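Local coordinates for HIGH affinity ribose transport protein RBSD (Bacillus subtilis, PDB 1OGD) that probably interconverts the beta-pyran and beta-furan forms of D-ribose as a cytoplasmic, sugar-binding homodecamer built from two pentamers, at residues His4-Ser9 and Lys13-Leu18; Thr54-Ala59 and Ala81-Asn86. One frame throughout, in Å; residues are numbered along the deposited sequence.

Interaction 1: His4-Ser9 and Lys13-Leu18; sequences HGILNS and KILADL
Ser9 and Lys13 meet through one backbone hydrogen bond, from Lys13 N to Ser9 O at 3.3 Å with an N-H...O angle of 154°. It is a rather long bond of the i to i+4 kind, and it ties the opening of helix 9-17 to its second turn. The aliphatic part of the lysine also passes close to this oxygen: Lys13 CG sits 3.3 Å from Ser9 O, because the first torsion (chi1 -62°) sets CG beside the backbone N that makes the bond. From there the chain runs out extended, and a water bridges from NZ to the serine hydroxyl.

That water donates to Ser9 OG at 2.7 Å and accepts from Lys13 NZ at 3.2 Å. Both ends have stronger partners in other subunits: Lys13 NZ forms a salt bridge with Asp17 of a neighbouring subunit, a pairing returned by Asp17 of this chain, and Ser9 OG bonds to Asp41 of another neighbouring subunit.

The apolar part is a single touch. Ile6 CG2 meets Leu15 CD1 at 4.0 Å, branch against branch, with the two side chains running at about a right angle. Ile6 turns CG1 away from its backbone N (chi1 -163°), which puts the CG2 methyl between N and the carbonyl carbon. Helix 51-61 covers this pair, Glu61 touching both side chains and Val57 packing on Ile6.

Asn8 is the N-cap, its OD1 accepting from Leu11 N, while its ND2 reaches the subunit that supplies Asp41. The whole is a capped helix start with a hydrophobic residue of the preceding loop folded back onto the helix, here built into the subunit interfaces of the RbsD decamer.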
loop_
_atom_site.group_PDB
_atom_site.type_symbol
_atom_site.label_atom_id
_atom_site.label_comp_id
_atom_site.label_asym_id
_atom_site.label_seq_id
_atom_site.Cartn_x
_atom_site.Cartn_y
_atom_site.Cartn_z
ATOM N N HIS A 4 -4.048 -32.076 -6.530
ATOM C CA HIS A 4 -3.668 -32.042 -7.934
ATOM C C HIS A 4 -3.005 -30.748 -8.400
ATOM O O HIS A 4 -3.002 -29.740 -7.689
ATOM C CB HIS A 4 -4.912 -32.299 -8.786
ATOM C CG HIS A 4 -5.764 -33.429 -8.289
ATOM N ND1 HIS A 4 -5.293 -34.721 -8.166
ATOM C CD2 HIS A 4 -7.054 -33.460 -7.875
ATOM C CE1 HIS A 4 -6.256 -35.496 -7.698
ATOM N NE2 HIS A 4 -7.334 -34.756 -7.512
ATOM N N GLY A 5 -2.453 -30.791 -9.613
ATOM C CA GLY A 5 -1.805 -29.628 -10.191
ATOM C C GLY A 5 -0.327 -29.496 -9.869
ATOM O O GLY A 5 0.263 -30.358 -9.222
ATOM N N ILE A 6 0.268 -28.400 -10.326
ATOM C CA ILE A 6 1.683 -28.129 -10.111
ATOM C C ILE A 6 1.988 -27.947 -8.617
ATOM O O ILE A 6 1.185 -27.388 -7.873
ATOM C CB ILE A 6 2.096 -26.881 -10.939
ATOM C CG1 ILE A 6 3.617 -26.812 -11.066
ATOM C CG2 ILE A 6 1.514 -25.614 -10.311
ATOM C CD1 ILE A 6 4.068 -25.947 -12.228
ATOM N N LEU A 7 3.146 -28.433 -8.181
ATOM C CA LEU A 7 3.542 -28.360 -6.776
ATOM C C LEU A 7 3.912 -26.965 -6.265
ATOM O O LEU A 7 3.615 -26.621 -5.120
ATOM C CB LEU A 7 4.727 -29.299 -6.521
ATOM C CG LEU A 7 5.254 -29.385 -5.087
ATOM C CD1 LEU A 7 4.190 -29.993 -4.187
ATOM C CD2 LEU A 7 6.522 -30.233 -5.054
ATOM N N ASN A 8 4.572 -26.176 -7.106
ATOM C CA ASN A 8 5.003 -24.837 -6.713
ATOM C C ASN A 8 3.826 -23.902 -6.456
ATOM O O ASN A 8 2.992 -23.671 -7.336
ATOM C CB ASN A 8 5.914 -24.245 -7.786
ATOM C CG ASN A 8 6.575 -22.969 -7.332
ATOM O OD1 ASN A 8 5.996 -21.884 -7.448
ATOM N ND2 ASN A 8 7.786 -23.089 -6.782
ATOM N N SER A 9 3.772 -23.361 -5.244
ATOM C CA SER A 9 2.690 -22.470 -4.855
ATOM C C SER A 9 2.650 -21.192 -5.683
ATOM O O SER A 9 1.572 -20.744 -6.069
ATOM C CB SER A 9 2.789 -22.142 -3.363
ATOM O OG SER A 9 3.998 -21.475 -3.056
ATOM N N LYS A 13 -0.512 -20.199 -8.558
ATOM C CA LYS A 13 -1.299 -18.965 -8.575
ATOM C C LYS A 13 -1.322 -18.332 -9.957
ATOM O O LYS A 13 -2.339 -17.775 -10.367
ATOM C CB LYS A 13 -0.761 -17.987 -7.536
ATOM C CG LYS A 13 -0.858 -18.528 -6.119
ATOM C CD LYS A 13 -0.192 -17.602 -5.110
ATOM C CE LYS A 13 -0.317 -18.167 -3.717
ATOM N NZ LYS A 13 0.458 -17.380 -2.733
ATOM N N ILE A 14 -0.205 -18.425 -10.674
ATOM C CA ILE A 14 -0.119 -17.881 -12.024
ATOM C C ILE A 14 -0.966 -18.719 -12.990
ATOM O O ILE A 14 -1.729 -18.175 -13.793
ATOM C CB ILE A 14 1.352 -17.856 -12.546
ATOM C CG1 ILE A 14 2.198 -16.891 -11.708
ATOM C CG2 ILE A 14 1.387 -17.414 -14.008
ATOM C CD1 ILE A 14 1.663 -15.469 -11.706
ATOM N N LEU A 15 -0.832 -20.041 -12.923
ATOM C CA LEU A 15 -1.607 -20.892 -13.824
ATOM C C LEU A 15 -3.105 -20.708 -13.624
ATOM O O LEU A 15 -3.868 -20.714 -14.588
ATOM C CB LEU A 15 -1.250 -22.367 -13.628
ATOM C CG LEU A 15 0.179 -22.778 -13.985
ATOM C CD1 LEU A 15 0.298 -24.293 -13.906
ATOM C CD2 LEU A 15 0.526 -22.285 -15.382
ATOM N N ALA A 16 -3.513 -20.525 -12.372
ATOM C CA ALA A 16 -4.920 -20.351 -12.020
ATOM C C ALA A 16 -5.606 -19.190 -12.734
ATOM O O ALA A 16 -6.808 -19.252 -13.025
ATOM C CB ALA A 16 -5.056 -20.177 -10.516
ATOM N N ASP A 17 -4.857 -18.129 -13.021
ATOM C CA ASP A 17 -5.445 -16.973 -13.683
ATOM C C ASP A 17 -5.297 -16.972 -15.191
ATOM O O ASP A 17 -5.859 -16.113 -15.864
ATOM C CB ASP A 17 -4.862 -15.668 -13.123
ATOM C CG ASP A 17 -5.445 -15.305 -11.776
ATOM O OD1 ASP A 17 -6.661 -15.521 -11.587
ATOM O OD2 ASP A 17 -4.699 -14.798 -10.910
ATOM N N LEU A 18 -4.555 -17.933 -15.730
ATOM C CA LEU A 18 -4.356 -17.986 -17.171
ATOM C C LEU A 18 -5.649 -18.119 -17.960
ATOM O O LEU A 18 -6.516 -18.933 -17.643
ATOM C CB LEU A 18 -3.418 -19.138 -17.553
ATOM C CG LEU A 18 -1.935 -18.968 -17.231
ATOM C CD1 LEU A 18 -1.184 -20.226 -17.643
ATOM C CD2 LEU A 18 -1.387 -17.750 -17.956
HETATM O O HOH W 1 3.138 -19.012 -2.279
#

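Interaction 2: Thr54-Ala59 and Ala81-Asn86; sequences TAAVLA and AKFLEN
Two helices of the RbsD/FucU fold, 51-61 and 78-87, pack side by side here through one aromatic ring and two alanine methyls. Phe83 carries the contact: its CB points toward the other helix, and its ring reaches across to the small residues Ala55 and Ala56. The backbones stay well apart, the nearest CA atoms, those of Ala55 and Leu84, being 8.4 Å from each other, so the phenyl group spans much of the gap.

The ring comes in by its edge. Ala55 CB, pointing toward the phenylalanine helix, lies 4.1 Å from Phe83 CE2, and Ala56 CB, set off to one side, lies 4.4 Å from Phe83 CZ. Both methyls sit near the ring plane, against adjacent carbons of its rim, so this is edge packing by van der Waals contact and not a CH-pi contact over a face. The first torsion explains the reach: with CG opposite the backbone N (chi1 -179°) the ring is carried outward from its helix, and chi2 of 86° fixes how its plane is turned about that direction. The contact is modest, with 100 Å² buried in all, and purely apolar. Ala55 is buried, whereas Ala56 and Phe83 remain partly exposed.

Neighbouring residues extend the same seam between the two helices. Gln52 also touches Phe83, Phe51 packs on Leu84, and Leu87 lies against both Ala55 and Ala59. On its inner side helix 51-61 rests on strand 23-27, with Ile26 meeting Thr54 and Ala55 and Ile24 meeting Leu58, while Leu44 of a neighbouring subunit packs on Thr54 and Val57.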
loop_
_atom_site.group_PDB
_atom_site.type_symbol
_atom_site.label_atom_id
_atom_site.label_comp_id
_atom_site.label_asym_id
_atom_site.label_seq_id
_atom_site.Cartn_x
_atom_site.Cartn_y
_atom_site.Cartn_z
ATOM N N THR A 54 12.180 -27.722 -16.215
ATOM C CA THR A 54 11.129 -26.754 -15.943
ATOM C C THR A 54 10.079 -26.748 -17.052
ATOM O O THR A 54 8.881 -26.764 -16.783
ATOM C CB THR A 54 11.725 -25.345 -15.768
ATOM O OG1 THR A 54 12.717 -25.385 -14.733
ATOM C CG2 THR A 54 10.643 -24.348 -15.368
ATOM N N ALA A 55 10.529 -26.733 -18.301
ATOM C CA ALA A 55 9.617 -26.732 -19.434
ATOM C C ALA A 55 8.738 -27.990 -19.445
ATOM O O ALA A 55 7.559 -27.934 -19.805
ATOM C CB ALA A 55 10.413 -26.627 -20.738
ATOM N N ALA A 56 9.309 -29.123 -19.042
ATOM C CA ALA A 56 8.564 -30.378 -19.022
ATOM C C ALA A 56 7.405 -30.330 -18.028
ATOM O O ALA A 56 6.292 -30.760 -18.340
ATOM C CB ALA A 56 9.495 -31.528 -18.680
ATOM N N VAL A 57 7.666 -29.811 -16.831
ATOM C CA VAL A 57 6.627 -29.708 -15.815
ATOM C C VAL A 57 5.513 -28.773 -16.272
ATOM O O VAL A 57 4.328 -29.094 -16.143
ATOM C CB VAL A 57 7.194 -29.188 -14.476
ATOM C CG1 VAL A 57 6.058 -28.964 -13.484
ATOM C CG2 VAL A 57 8.183 -30.192 -13.906
ATOM N N LEU A 58 5.887 -27.615 -16.811
ATOM C CA LEU A 58 4.890 -26.657 -17.276
ATOM C C LEU A 58 4.030 -27.242 -18.393
ATOM O O LEU A 58 2.822 -27.008 -18.449
ATOM C CB LEU A 58 5.564 -25.365 -17.762
ATOM C CG LEU A 58 5.667 -24.199 -16.761
ATOM C CD1 LEU A 58 4.290 -23.908 -16.179
ATOM C CD2 LEU A 58 6.624 -24.530 -15.646
ATOM N N ALA A 59 4.660 -28.012 -19.274
ATOM C CA ALA A 59 3.964 -28.628 -20.393
ATOM C C ALA A 59 2.806 -29.520 -19.940
ATOM O O ALA A 59 1.751 -29.538 -20.567
ATOM C CB ALA A 59 4.954 -29.442 -21.241
ATOM N N ALA A 81 17.182 -26.714 -28.287
ATOM C CA ALA A 81 16.339 -26.349 -29.419
ATOM C C ALA A 81 15.555 -27.580 -29.870
ATOM O O ALA A 81 14.387 -27.481 -30.262
ATOM C CB ALA A 81 17.199 -25.828 -30.564
ATOM N N LYS A 82 16.206 -28.741 -29.812
ATOM C CA LYS A 82 15.576 -30.000 -30.205
ATOM C C LYS A 82 14.566 -30.424 -29.149
ATOM O O LYS A 82 13.480 -30.908 -29.470
ATOM C CB LYS A 82 16.625 -31.106 -30.367
ATOM C CG LYS A 82 17.637 -30.867 -31.474
ATOM C CD LYS A 82 18.531 -32.093 -31.667
ATOM C CE LYS A 82 19.642 -31.833 -32.682
ATOM N NZ LYS A 82 19.126 -31.443 -34.030
ATOM N N PHE A 83 14.939 -30.245 -27.888
ATOM C CA PHE A 83 14.069 -30.594 -26.776
ATOM C C PHE A 83 12.701 -29.954 -26.991
ATOM O O PHE A 83 11.672 -30.623 -26.905
ATOM C CB PHE A 83 14.668 -30.089 -25.467
ATOM C CG PHE A 83 13.847 -30.421 -24.262
ATOM C CD1 PHE A 83 13.994 -31.643 -23.620
ATOM C CD2 PHE A 83 12.915 -29.511 -23.772
ATOM C CE1 PHE A 83 13.227 -31.957 -22.504
ATOM C CE2 PHE A 83 12.141 -29.815 -22.658
ATOM C CZ PHE A 83 12.299 -31.041 -22.023
ATOM N N LEU A 84 12.705 -28.654 -27.278
ATOM C CA LEU A 84 11.478 -27.899 -27.516
ATOM C C LEU A 84 10.646 -28.465 -28.661
ATOM O O LEU A 84 9.439 -28.669 -28.516
ATOM C CB LEU A 84 11.803 -26.436 -27.820
ATOM C CG LEU A 84 12.198 -25.542 -26.645
ATOM C CD1 LEU A 84 12.475 -24.130 -27.153
ATOM C CD2 LEU A 84 11.075 -25.532 -25.615
ATOM N N GLU A 85 11.293 -28.694 -29.801
ATOM C CA GLU A 85 10.619 -29.240 -30.976
ATOM C C GLU A 85 9.961 -30.571 -30.620
ATOM O O GLU A 85 8.818 -30.829 -30.989
ATOM C CB GLU A 85 11.626 -29.454 -32.109
ATOM C CG GLU A 85 12.243 -28.178 -32.673
ATOM C CD GLU A 85 11.298 -27.421 -33.590
ATOM O OE1 GLU A 85 10.844 -28.013 -34.593
ATOM O OE2 GLU A 85 11.012 -26.235 -33.316
ATOM N N ASN A 86 10.697 -31.403 -29.891
ATOM C CA ASN A 86 10.215 -32.714 -29.472
ATOM C C ASN A 86 9.112 -32.631 -28.425
ATOM O O ASN A 86 8.110 -33.338 -28.520
ATOM C CB ASN A 86 11.378 -33.544 -28.921
ATOM C CG ASN A 86 12.377 -33.939 -29.999
ATOM O OD1 ASN A 86 13.502 -34.346 -29.698
ATOM N ND2 ASN A 86 11.966 -33.833 -31.261
#

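Both segments of interaction 1 come first along the chain, ahead of those of interaction 2, and the contact centres lie 18 Å apart. Helix 51-61 joins them: Val57 CG1 packs on Ile6 CD1 at 3.8 Å and Leu58 CD1 on Leu15 CD2 at 4.2 Å, while Ala55 and Ala56 serve interaction 2. Helices 9-17, 51-61 and 78-87 are thus linked in a row, the middle one also packing on strand 23-27 of the mixed sheet. Both contacts touch the same neighbouring subunit, so the packing continues into the decamer. Interaction 1 lies away from the ribose site, whereas Ala55 of interaction 2 has its side chain about 9 Å from that of substrate-binding Ala121.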